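Local coordinates for sulfatase (Bacteroides fragilis CAG:558, PDB 6USS), which probably hydrolyses aryl sulfate esters as a calcium-dependent member of the sulfatase family in a human gut bacterium, at residues D42-W46 / Q47-L51; S85-C88 / S89-R92; G133-V137 / P138-H142; K376-I380 / E381-P385. The protein carries 1 engineered substitution. One frame throughout, in Å; residues are numbered along the deposited sequence.

Contact 1: D42-W46 / Q47-L51; sequences DDMGW and QDTSL. With CA (calcium ion), chain C.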
loop_
_atom_site.group_PDB
_atom_site.type_symbol
_atom_site.label_atom_id
_atom_site.label_comp_id
_atom_site.label_asym_id
_atom_site.label_seq_id
_atom_site.Cartn_x
_atom_site.Cartn_y
_atom_site.Cartn_z
ATOM N N ASP A 42 3.243 -13.498 19.224
ATOM C CA ASP A 42 3.036 -12.462 20.231
ATOM C C ASP A 42 3.082 -13.042 21.646
ATOM O O ASP A 42 2.420 -14.043 21.933
ATOM C CB ASP A 42 1.694 -11.769 20.009
ATOM C CG ASP A 42 1.601 -10.478 20.753
ATOM O OD1 ASP A 42 2.675 -9.877 20.974
ATOM O OD2 ASP A 42 0.478 -10.061 21.119
ATOM N N ASP A 43 3.847 -12.397 22.532
ATOM C CA ASP A 43 3.871 -12.749 23.954
ATOM C C ASP A 43 4.236 -14.214 24.193
ATOM O O ASP A 43 3.796 -14.815 25.176
ATOM C CB ASP A 43 2.525 -12.449 24.637
ATOM C CG ASP A 43 2.188 -10.964 24.662
ATOM O OD1 ASP A 43 3.093 -10.163 24.344
ATOM O OD2 ASP A 43 1.025 -10.611 25.000
ATOM N N MET A 44 5.033 -14.808 23.308
ATOM C CA MET A 44 5.460 -16.192 23.466
ATOM C C MET A 44 6.765 -16.251 24.269
ATOM O O MET A 44 7.734 -15.559 23.941
ATOM C CB MET A 44 5.625 -16.847 22.091
ATOM C CG MET A 44 6.162 -18.276 22.116
ATOM S SD MET A 44 6.496 -18.980 20.485
ATOM C CE MET A 44 7.135 -20.602 20.927
ATOM N N GLY A 45 6.793 -17.089 25.331
ATOM C CA GLY A 45 7.966 -17.182 26.177
ATOM C C GLY A 45 9.059 -18.121 25.640
ATOM O O GLY A 45 8.838 -18.968 24.775
ATOM N N TRP A 46 10.261 -17.958 26.202
ATOM C CA TRP A 46 11.394 -18.820 25.877
ATOM C C TRP A 46 11.096 -20.307 26.029
ATOM O O TRP A 46 11.821 -21.135 25.457
ATOM C CB TRP A 46 12.566 -18.482 26.783
ATOM C CG TRP A 46 13.928 -18.852 26.260
ATOM C CD1 TRP A 46 14.466 -18.520 25.046
ATOM C CD2 TRP A 46 14.951 -19.574 26.969
ATOM N NE1 TRP A 46 15.756 -18.997 24.955
ATOM C CE2 TRP A 46 16.072 -19.659 26.113
ATOM C CE3 TRP A 46 15.017 -20.172 28.231
ATOM C CZ2 TRP A 46 17.255 -20.309 26.486
ATOM C CZ3 TRP A 46 16.194 -20.822 28.601
ATOM C CH2 TRP A 46 17.301 -20.874 27.732
ATOM N N GLN A 47 10.081 -20.675 26.810
ATOM C CA GLN A 47 9.798 -22.078 27.076
ATOM C C GLN A 47 8.382 -22.470 26.679
ATOM O O GLN A 47 7.907 -23.532 27.105
ATOM C CB GLN A 47 10.037 -22.386 28.557
ATOM C CG GLN A 47 11.507 -22.330 28.985
ATOM C CD GLN A 47 12.238 -23.622 28.683
ATOM O OE1 GLN A 47 11.613 -24.667 28.540
ATOM N NE2 GLN A 47 13.571 -23.562 28.609
ATOM N N ASP A 48 7.696 -21.648 25.886
ATOM C CA ASP A 48 6.330 -21.932 25.436
ATOM C C ASP A 48 6.320 -22.763 24.154
ATOM O O ASP A 48 5.671 -22.429 23.165
ATOM C CB ASP A 48 5.571 -20.626 25.255
ATOM C CG ASP A 48 5.384 -19.890 26.563
ATOM O OD1 ASP A 48 5.583 -20.516 27.635
ATOM O OD2 ASP A 48 5.051 -18.683 26.521
ATOM N N THR A 49 7.050 -23.875 24.188
ATOM C CA THR A 49 7.305 -24.699 23.017
ATOM C C THR A 49 7.773 -26.060 23.511
ATOM O O THR A 49 8.272 -26.189 24.635
ATOM C CB THR A 49 8.359 -24.050 22.102
ATOM O OG1 THR A 49 8.828 -24.993 21.124
ATOM C CG2 THR A 49 9.550 -23.561 22.929
ATOM N N SER A 50 7.582 -27.085 22.673
ATOM C CA SER A 50 8.219 -28.363 22.964
ATOM C C SER A 50 9.694 -28.376 22.582
ATOM O O SER A 50 10.403 -29.292 22.999
ATOM C CB SER A 50 7.490 -29.532 22.275
ATOM O OG SER A 50 7.385 -29.374 20.871
ATOM N N LEU A 51 10.180 -27.388 21.826
ATOM C CA LEU A 51 11.603 -27.352 21.453
ATOM C C LEU A 51 12.432 -26.763 22.593
ATOM O O LEU A 51 12.222 -25.600 22.956
ATOM C CB LEU A 51 11.817 -26.535 20.178
ATOM C CG LEU A 51 13.261 -26.328 19.673
ATOM C CD1 LEU A 51 13.930 -27.659 19.277
ATOM C CD2 LEU A 51 13.314 -25.329 18.510
HETATM CA CA CA C . 3.729 -8.746 22.673
HETATM O O HOH W 1 12.459 -24.238 25.347
#
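A type I beta turn from Gly45 to Asp48 folds back the loop that leaves strand 35-41 shortly beyond two calcium-binding aspartates. Asp48 N donates to Gly45 O at 3.1 Å, an almost straight bond (172°) that closes the turn. The Asp48 carboxylate reaches back to grip the same glycine: Gly45 N lies 2.6 Å from Asp48 OD2 and approaches from above the carboxylate plane. In Asp48 a chi1 of -65° sets CG beside the residue's own backbone N, which is the side on which Gly45 lies. Tyr288 OH also bonds OD2, so this buried oxygen has two partners. Met44, fully extended, slides past Asp48 in the opposite direction and brings its CE to 3.8 Å from Thr49 CB. Trp46 and Gln47 run side by side, with the indole and amide planes 76° apart. Past the turn, a water links Trp46 O to Leu51 O. At the other end, Asp42 OD1 and Asp43 OD1 each bind the calcium ion at 2.3 Å, and Asp42 OD2 and Asp43 OD2 form salt bridges with Lys165 and Lys348 respectively. Met44 and Thr49 rest on Met69 of helix 67-74, Leu51 reaches Ile361 of strand 357-363, and helix 283-308 covers Met44 and Asp48 through Met295 and Ile292.

Contact 2: S85-C88 / S89-R92; sequences SSIC and SPTR. Engineered in segment 85-88: Cys88 (natural residue Ser). With CA (calcium ion), chain C.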
loop_
_atom_site.group_PDB
_atom_site.type_symbol
_atom_site.label_atom_id
_atom_site.label_comp_id
_atom_site.label_asym_id
_atom_site.label_seq_id
_atom_site.Cartn_x
_atom_site.Cartn_y
_atom_site.Cartn_z
ATOM N N SER A 85 12.489 -6.433 23.419
ATOM C CA SER A 85 12.067 -5.707 24.613
ATOM C C SER A 85 10.949 -6.476 25.313
ATOM O O SER A 85 10.454 -7.488 24.816
ATOM C CB SER A 85 11.635 -4.268 24.292
ATOM O OG SER A 85 12.712 -3.507 23.754
ATOM N N SER A 86 10.561 -6.001 26.494
ATOM C CA SER A 86 9.627 -6.765 27.313
ATOM C C SER A 86 8.171 -6.484 26.977
ATOM O O SER A 86 7.288 -7.092 27.587
ATOM C CB SER A 86 9.883 -6.510 28.802
ATOM O OG SER A 86 9.668 -5.165 29.152
ATOM N N ILE A 87 7.904 -5.614 25.999
ATOM C CA ILE A 87 6.560 -5.154 25.662
ATOM C C ILE A 87 6.461 -5.028 24.147
ATOM O O ILE A 87 7.436 -4.668 23.479
ATOM C CB ILE A 87 6.255 -3.809 26.373
ATOM C CG1 ILE A 87 6.017 -4.050 27.858
ATOM C CG2 ILE A 87 5.080 -3.080 25.749
ATOM C CD1 ILE A 87 4.832 -4.935 28.146
ATOM N N CYS A 88 5.259 -5.309 23.610
ATOM C CA CYS A 88 5.058 -5.414 22.157
ATOM C C CYS A 88 5.570 -4.189 21.398
ATOM O O CYS A 88 6.242 -4.318 20.369
ATOM C CB CYS A 88 3.577 -5.604 21.828
ATOM S SG CYS A 88 2.705 -6.878 22.772
ATOM N N SER A 89 5.245 -2.987 21.871
ATOM C CA SER A 89 5.466 -1.808 21.037
ATOM C C SER A 89 6.949 -1.497 20.846
ATOM O O SER A 89 7.365 -1.304 19.690
ATOM C CB SER A 89 4.686 -0.618 21.605
ATOM O OG SER A 89 3.312 -0.716 21.283
ATOM N N PRO A 90 7.792 -1.419 21.891
ATOM C CA PRO A 90 9.218 -1.170 21.616
ATOM C C PRO A 90 9.854 -2.236 20.752
ATOM O O PRO A 90 10.698 -1.910 19.909
ATOM C CB PRO A 90 9.850 -1.111 23.014
ATOM C CG PRO A 90 8.893 -1.805 23.899
ATOM C CD PRO A 90 7.535 -1.443 23.342
ATOM N N THR A 91 9.465 -3.501 20.923
ATOM C CA THR A 91 10.067 -4.560 20.119
ATOM C C THR A 91 9.691 -4.418 18.648
ATOM O O THR A 91 10.561 -4.442 17.767
ATOM C CB THR A 91 9.651 -5.927 20.650
ATOM O OG1 THR A 91 10.226 -6.115 21.949
ATOM C CG2 THR A 91 10.129 -7.035 19.718
ATOM N N ARG A 92 8.399 -4.236 18.364
ATOM C CA ARG A 92 7.966 -4.224 16.972
ATOM C C ARG A 92 8.482 -2.988 16.238
ATOM O O ARG A 92 8.910 -3.088 15.080
ATOM C CB ARG A 92 6.441 -4.350 16.902
ATOM C CG ARG A 92 5.960 -5.814 17.044
ATOM C CD ARG A 92 4.580 -5.949 17.668
ATOM N NE ARG A 92 4.386 -7.253 18.298
ATOM C CZ ARG A 92 4.095 -8.375 17.642
ATOM N NH1 ARG A 92 3.962 -8.354 16.318
ATOM N NH2 ARG A 92 3.931 -9.519 18.312
HETATM CA CA CA C . 3.729 -8.746 22.673
HETATM O O HOH W 2 13.284 -3.236 21.369
#
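The guanidinium of Arg92 has Cys88 CB standing obliquely to it, with NE 4.0 Å from that CB. In the puckered ring of Pro90, CG meets Ser85 CB at 3.7 Å and CD meets Ile87 CG2 at 3.8 Å, so the proline, in the first turn of helix 88-97, is wedged between two residues of the loop leading into it. Ile87 occupies the N-cap position, and its carbonyl receives a weak bond from Thr91 N. The next bond is firmer: Arg92 N reaches Cys88 O at 2.9 Å, nearly along the C=O axis. Thr91 carries its hydroxyl beside its own backbone N (chi1 -67°), where OG1 takes the Ser85 N-H at 2.7 Å, a bent bond (132°), and also bonds Asp322 O. It thereby links the approach loop, through Ser85 N, with the backbone of the calcium-binding Asp322. Cys88, an engineered residue in place of serine, points SG at the calcium ion; the modelled 2.1 Å is short for a calcium-sulfur bond and its exact length is doubtful. Asp42, Asp43, Asp322 and Asn323 complete the metal site. With the natural serine at 88, residues 88 to 92 read S-x-P-x-R, the serine form of the sulfatase signature, whose first residue is predicted to become 3-oxoalanine; that group is absent here. Arg92 NE bonds Asp322 OD2 and its NH2 bonds Asp42 OD1, so the signature arginine probably offsets part of the negative charge gathered at the calcium while fixing the orientation of two metal-binding carboxylates.

Contact 3: G133-V137 / P138-H142; sequences GVCQV and PNIDH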
loop_
_atom_site.group_PDB
_atom_site.type_symbol
_atom_site.label_atom_id
_atom_site.label_comp_id
_atom_site.label_asym_id
_atom_site.label_seq_id
_atom_site.Cartn_x
_atom_site.Cartn_y
_atom_site.Cartn_z
ATOM N N GLY A 133 3.788 6.109 18.221
ATOM C CA GLY A 133 4.433 5.009 17.523
ATOM C C GLY A 133 5.453 5.449 16.498
ATOM O O GLY A 133 6.195 6.407 16.724
ATOM N N VAL A 134 5.514 4.770 15.361
ATOM C CA VAL A 134 6.432 5.171 14.305
ATOM C C VAL A 134 5.637 5.399 13.025
ATOM O O VAL A 134 4.532 4.882 12.848
ATOM C CB VAL A 134 7.540 4.127 14.073
ATOM C CG1 VAL A 134 8.246 3.804 15.394
ATOM C CG2 VAL A 134 6.954 2.867 13.409
ATOM N N CYS A 135 6.221 6.183 12.126
ATOM C CA CYS A 135 5.703 6.368 10.780
ATOM C C CYS A 135 6.876 6.785 9.899
ATOM O O CYS A 135 8.004 6.965 10.377
ATOM C CB CYS A 135 4.569 7.392 10.768
ATOM S SG CYS A 135 5.099 9.049 11.304
ATOM N N GLN A 136 6.608 6.953 8.601
ATOM C CA GLN A 136 7.656 7.314 7.657
ATOM C C GLN A 136 7.586 8.764 7.227
ATOM O O GLN A 136 8.370 9.175 6.371
ATOM C CB GLN A 136 7.608 6.417 6.416
ATOM C CG GLN A 136 7.821 4.946 6.664
ATOM C CD GLN A 136 8.077 4.183 5.363
ATOM O OE1 GLN A 136 9.232 4.044 4.927
ATOM N NE2 GLN A 136 6.999 3.695 4.728
ATOM N N VAL A 137 6.677 9.551 7.797
ATOM C CA VAL A 137 6.520 10.958 7.431
ATOM C C VAL A 137 6.927 11.827 8.613
ATOM O O VAL A 137 6.957 11.344 9.755
ATOM C CB VAL A 137 5.085 11.252 6.986
ATOM C CG1 VAL A 137 4.839 10.604 5.654
ATOM C CG2 VAL A 137 4.112 10.723 8.012
ATOM N N PRO A 138 7.280 13.079 8.392
ATOM C CA PRO A 138 7.670 13.939 9.521
ATOM C C PRO A 138 6.486 14.724 10.078
ATOM O O PRO A 138 5.369 14.632 9.549
ATOM C CB PRO A 138 8.731 14.855 8.901
ATOM C CG PRO A 138 8.279 14.986 7.461
ATOM C CD PRO A 138 7.639 13.666 7.088
ATOM N N ASN A 139 6.723 15.475 11.162
ATOM C CA ASN A 139 5.738 16.397 11.743
ATOM C C ASN A 139 4.484 15.676 12.230
ATOM O O ASN A 139 3.391 16.249 12.239
ATOM C CB ASN A 139 5.352 17.505 10.756
ATOM C CG ASN A 139 6.564 18.258 10.208
ATOM O OD1 ASN A 139 7.469 18.634 10.955
ATOM N ND2 ASN A 139 6.584 18.476 8.896
ATOM N N ILE A 140 4.610 14.419 12.634
ATOM C CA ILE A 140 3.501 13.698 13.250
ATOM C C ILE A 140 3.738 13.647 14.754
ATOM O O ILE A 140 4.692 13.009 15.220
ATOM C CB ILE A 140 3.335 12.294 12.660
ATOM C CG1 ILE A 140 3.124 12.399 11.149
ATOM C CG2 ILE A 140 2.127 11.650 13.270
ATOM C CD1 ILE A 140 1.939 13.253 10.758
ATOM N N ASP A 141 2.821 14.279 15.498
ATOM C CA ASP A 141 2.962 14.736 16.881
ATOM C C ASP A 141 3.921 13.917 17.740
ATOM O O ASP A 141 5.015 14.399 18.061
ATOM C CB ASP A 141 1.591 14.792 17.572
ATOM C CG ASP A 141 1.703 15.094 19.064
ATOM O OD1 ASP A 141 2.508 15.989 19.414
ATOM O OD2 ASP A 141 1.002 14.441 19.884
ATOM N N HIS A 142 3.537 12.712 18.153
ATOM C CA HIS A 142 4.408 12.022 19.106
ATOM C C HIS A 142 4.901 10.726 18.487
ATOM O O HIS A 142 4.625 9.635 19.004
ATOM C CB HIS A 142 3.688 11.750 20.433
ATOM C CG HIS A 142 3.895 12.805 21.481
ATOM N ND1 HIS A 142 3.495 14.115 21.318
ATOM C CD2 HIS A 142 4.434 12.730 22.726
ATOM C CE1 HIS A 142 3.793 14.803 22.408
ATOM N NE2 HIS A 142 4.366 13.989 23.275
HETATM O O HOH W 3 6.944 12.393 12.708
#
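Val137 has CG1 beside its backbone N (chi1 -71°), which leaves CG2 between N and the carbonyl carbon and directed at Ile140. Cys135 places SG in that same position between N and the carbonyl carbon (chi1 62°), so sulfur and methyl converge on one isoleucine branch. Ile140 CG1 lies 3.7 Å from Val137 CG2 and 3.9 Å from Cys135 SG, the valine and isoleucine side chains crossing at a slant. Around this small apolar cluster the loop leads from strand 133-135 towards its parallel neighbour, strand 143-145. A water spans the loop, donating to Val137 O and accepting from Ile140 N, each at 3.1 Å. The outer surface meets the second subunit: Asn139 O bonds Asn250 ND2 of that subunit, and Val137 and Ile140 pack on its Gln251 and Asn250. At the end of the loop, His142 ND1 donates to Asp141 OD1 at 2.8 Å; the oxygen lies in the ring plane, whereas the nitrogen stands 49° out of the carboxylate plane. NE2 of the same ring bonds Asp128 OD1. With a carboxylate at each ring nitrogen, His142 may well be doubly protonated, in which case the bond to Asp128 would be a charged tie at the end of the loop, apart from the apolar cluster.

Contact 4: K376-I380 / E381-P385; sequences KYLII and EDFYP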
loop_
_atom_site.group_PDB
_atom_site.type_symbol
_atom_site.label_atom_id
_atom_site.label_comp_id
_atom_site.label_asym_id
_atom_site.label_seq_id
_atom_site.Cartn_x
_atom_site.Cartn_y
_atom_site.Cartn_z
ATOM N N LYS A 376 25.587 -16.947 20.802
ATOM C CA LYS A 376 25.915 -15.525 20.796
ATOM C C LYS A 376 24.648 -14.681 20.856
ATOM O O LYS A 376 23.637 -15.004 20.229
ATOM C CB LYS A 376 26.732 -15.165 19.554
ATOM C CG LYS A 376 27.961 -16.064 19.338
ATOM C CD LYS A 376 28.780 -16.131 20.611
ATOM C CE LYS A 376 30.136 -16.779 20.403
ATOM N NZ LYS A 376 31.017 -16.325 21.531
ATOM N N TYR A 377 24.694 -13.592 21.609
ATOM C CA TYR A 377 23.464 -12.846 21.805
ATOM C C TYR A 377 23.240 -11.831 20.691
ATOM O O TYR A 377 24.182 -11.330 20.071
ATOM C CB TYR A 377 23.418 -12.165 23.178
ATOM C CG TYR A 377 24.554 -11.234 23.596
ATOM C CD1 TYR A 377 24.872 -10.092 22.866
ATOM C CD2 TYR A 377 25.249 -11.458 24.789
ATOM C CE1 TYR A 377 25.887 -9.219 23.289
ATOM C CE2 TYR A 377 26.268 -10.602 25.211
ATOM C CZ TYR A 377 26.580 -9.483 24.458
ATOM O OH TYR A 377 27.580 -8.623 24.880
ATOM N N LEU A 378 21.961 -11.564 20.422
ATOM C CA LEU A 378 21.542 -10.552 19.469
ATOM C C LEU A 378 20.249 -9.927 19.976
ATOM O O LEU A 378 19.581 -10.473 20.858
ATOM C CB LEU A 378 21.363 -11.151 18.072
ATOM C CG LEU A 378 20.364 -12.308 17.972
ATOM C CD1 LEU A 378 18.903 -11.834 17.828
ATOM C CD2 LEU A 378 20.747 -13.206 16.809
ATOM N N ILE A 379 19.885 -8.786 19.389
ATOM C CA ILE A 379 18.711 -8.045 19.825
ATOM C C ILE A 379 17.856 -7.657 18.616
ATOM O O ILE A 379 18.354 -7.503 17.504
ATOM C CB ILE A 379 19.120 -6.807 20.644
ATOM C CG1 ILE A 379 17.895 -6.095 21.213
ATOM C CG2 ILE A 379 20.027 -5.886 19.807
ATOM C CD1 ILE A 379 18.079 -5.666 22.649
ATOM N N ILE A 380 16.552 -7.468 18.868
ATOM C CA ILE A 380 15.527 -7.368 17.825
ATOM C C ILE A 380 15.868 -6.321 16.754
ATOM O O ILE A 380 15.667 -6.566 15.561
ATOM C CB ILE A 380 14.148 -7.108 18.473
ATOM C CG1 ILE A 380 13.043 -6.973 17.421
ATOM C CG2 ILE A 380 14.174 -5.875 19.370
ATOM C CD1 ILE A 380 12.758 -8.229 16.674
ATOM N N GLU A 381 16.399 -5.152 17.135
ATOM C CA GLU A 381 16.743 -4.168 16.099
ATOM C C GLU A 381 17.747 -4.703 15.087
ATOM O O GLU A 381 17.853 -4.139 13.992
ATOM C CB GLU A 381 17.300 -2.866 16.696
ATOM C CG GLU A 381 18.546 -3.032 17.534
ATOM C CD GLU A 381 18.244 -2.876 19.026
ATOM O OE1 GLU A 381 19.092 -2.289 19.745
ATOM O OE2 GLU A 381 17.156 -3.338 19.472
ATOM N N ASP A 382 18.488 -5.768 15.428
ATOM C CA ASP A 382 19.408 -6.395 14.478
ATOM C C ASP A 382 18.684 -7.053 13.301
ATOM O O ASP A 382 19.280 -7.214 12.221
ATOM C CB ASP A 382 20.266 -7.453 15.176
ATOM C CG ASP A 382 21.029 -6.910 16.371
ATOM O OD1 ASP A 382 21.210 -5.675 16.471
ATOM O OD2 ASP A 382 21.441 -7.736 17.223
ATOM N N PHE A 383 17.426 -7.470 13.498
ATOM C CA PHE A 383 16.639 -8.069 12.418
ATOM C C PHE A 383 16.577 -7.168 11.184
ATOM O O PHE A 383 16.525 -7.667 10.049
ATOM C CB PHE A 383 15.212 -8.377 12.902
ATOM C CG PHE A 383 15.086 -9.639 13.720
ATOM C CD1 PHE A 383 15.860 -9.843 14.850
ATOM C CD2 PHE A 383 14.152 -10.606 13.377
ATOM C CE1 PHE A 383 15.724 -11.013 15.623
ATOM C CE2 PHE A 383 14.007 -11.778 14.136
ATOM C CZ PHE A 383 14.798 -11.982 15.261
ATOM N N TYR A 384 16.602 -5.836 11.397
ATOM C CA TYR A 384 16.465 -4.893 10.285
ATOM C C TYR A 384 17.651 -4.961 9.323
ATOM O O TYR A 384 17.447 -5.298 8.140
ATOM C CB TYR A 384 16.231 -3.492 10.850
ATOM C CG TYR A 384 16.029 -2.335 9.908
ATOM C CD1 TYR A 384 17.054 -1.882 9.086
ATOM C CD2 TYR A 384 14.827 -1.634 9.910
ATOM C CE1 TYR A 384 16.871 -0.786 8.260
ATOM C CE2 TYR A 384 14.633 -0.537 9.112
ATOM C CZ TYR A 384 15.654 -0.113 8.286
ATOM O OH TYR A 384 15.449 0.981 7.481
ATOM N N PRO A 385 18.900 -4.691 9.745
ATOM C CA PRO A 385 20.025 -4.899 8.814
ATOM C C PRO A 385 20.133 -6.328 8.327
ATOM O O PRO A 385 20.565 -6.533 7.195
ATOM C CB PRO A 385 21.269 -4.524 9.641
ATOM C CG PRO A 385 20.768 -3.911 10.894
ATOM C CD PRO A 385 19.385 -4.423 11.112
#
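Ile380 and Phe383 cross at about a right angle, and the isoleucine lays its terminal methyl over one face of the ring. CD1 is 4.0 Å from the ring centroid and only 14° off the normal, a CH-pi contact shifted slightly toward the rim. Leu378 comes instead to the edge, its CD1 near the ring plane and 4.0 Å from Phe383 CE1, the two side chains again crossing at about a right angle. Ile379 and Asp382 are likewise set at right angles, and here the backbone is involved. Ile379 N donates to Asp382 OD2 at 2.9 Å in a straight bond (179°) that arrives from above the carboxylate plane. In return Asp382 N bonds Ile379 O at 2.7 Å. A chi1 of -55° turns the carboxylate back beside its own N, allowing the two residues to clasp each other reciprocally. OD1 is held by Ile405 N and by a salt bridge to Arg421, which fixes the group's rotation. Glu381 crosses Ile379 obliquely, with OE2 3.3 Å from Ile379 CG1, while OE1 bonds Asn100. Phe383 N to Ile380 O, at 2.9 Å, carries the chain into the helix. Leu378 is paired through its backbone with Tyr83 of strand 77-83, and Ile380 packs on helix 88-97: this is a strand-to-helix connection closed by reciprocal Ile379-Asp382 bonds, joining strand 378-379 to helix 383-390 within the alpha/beta sulfatase fold.

The contacts follow one another along the chain within the sulfatase family region. Contacts 1 and 2, with centres 16 Å apart, come after strands 35-41 and 77-83 of the mixed central sheet and meet at the calcium ion, where Asp42 OD1 and Arg92 NH2 form a 3.0 Å salt bridge. Contact 4 starts from strand 378-379, which pairs with 77-83, and touches contact 2 through Ile380 and Thr91; their centres are 13 Å apart. Contact 3 stands off at the subunit interface, its centre 33 Å from that of contact 1 across the chain's centre. Helix 88-97 links the groups: it carries the metal-site signature and also packs against Ile380 and Val134.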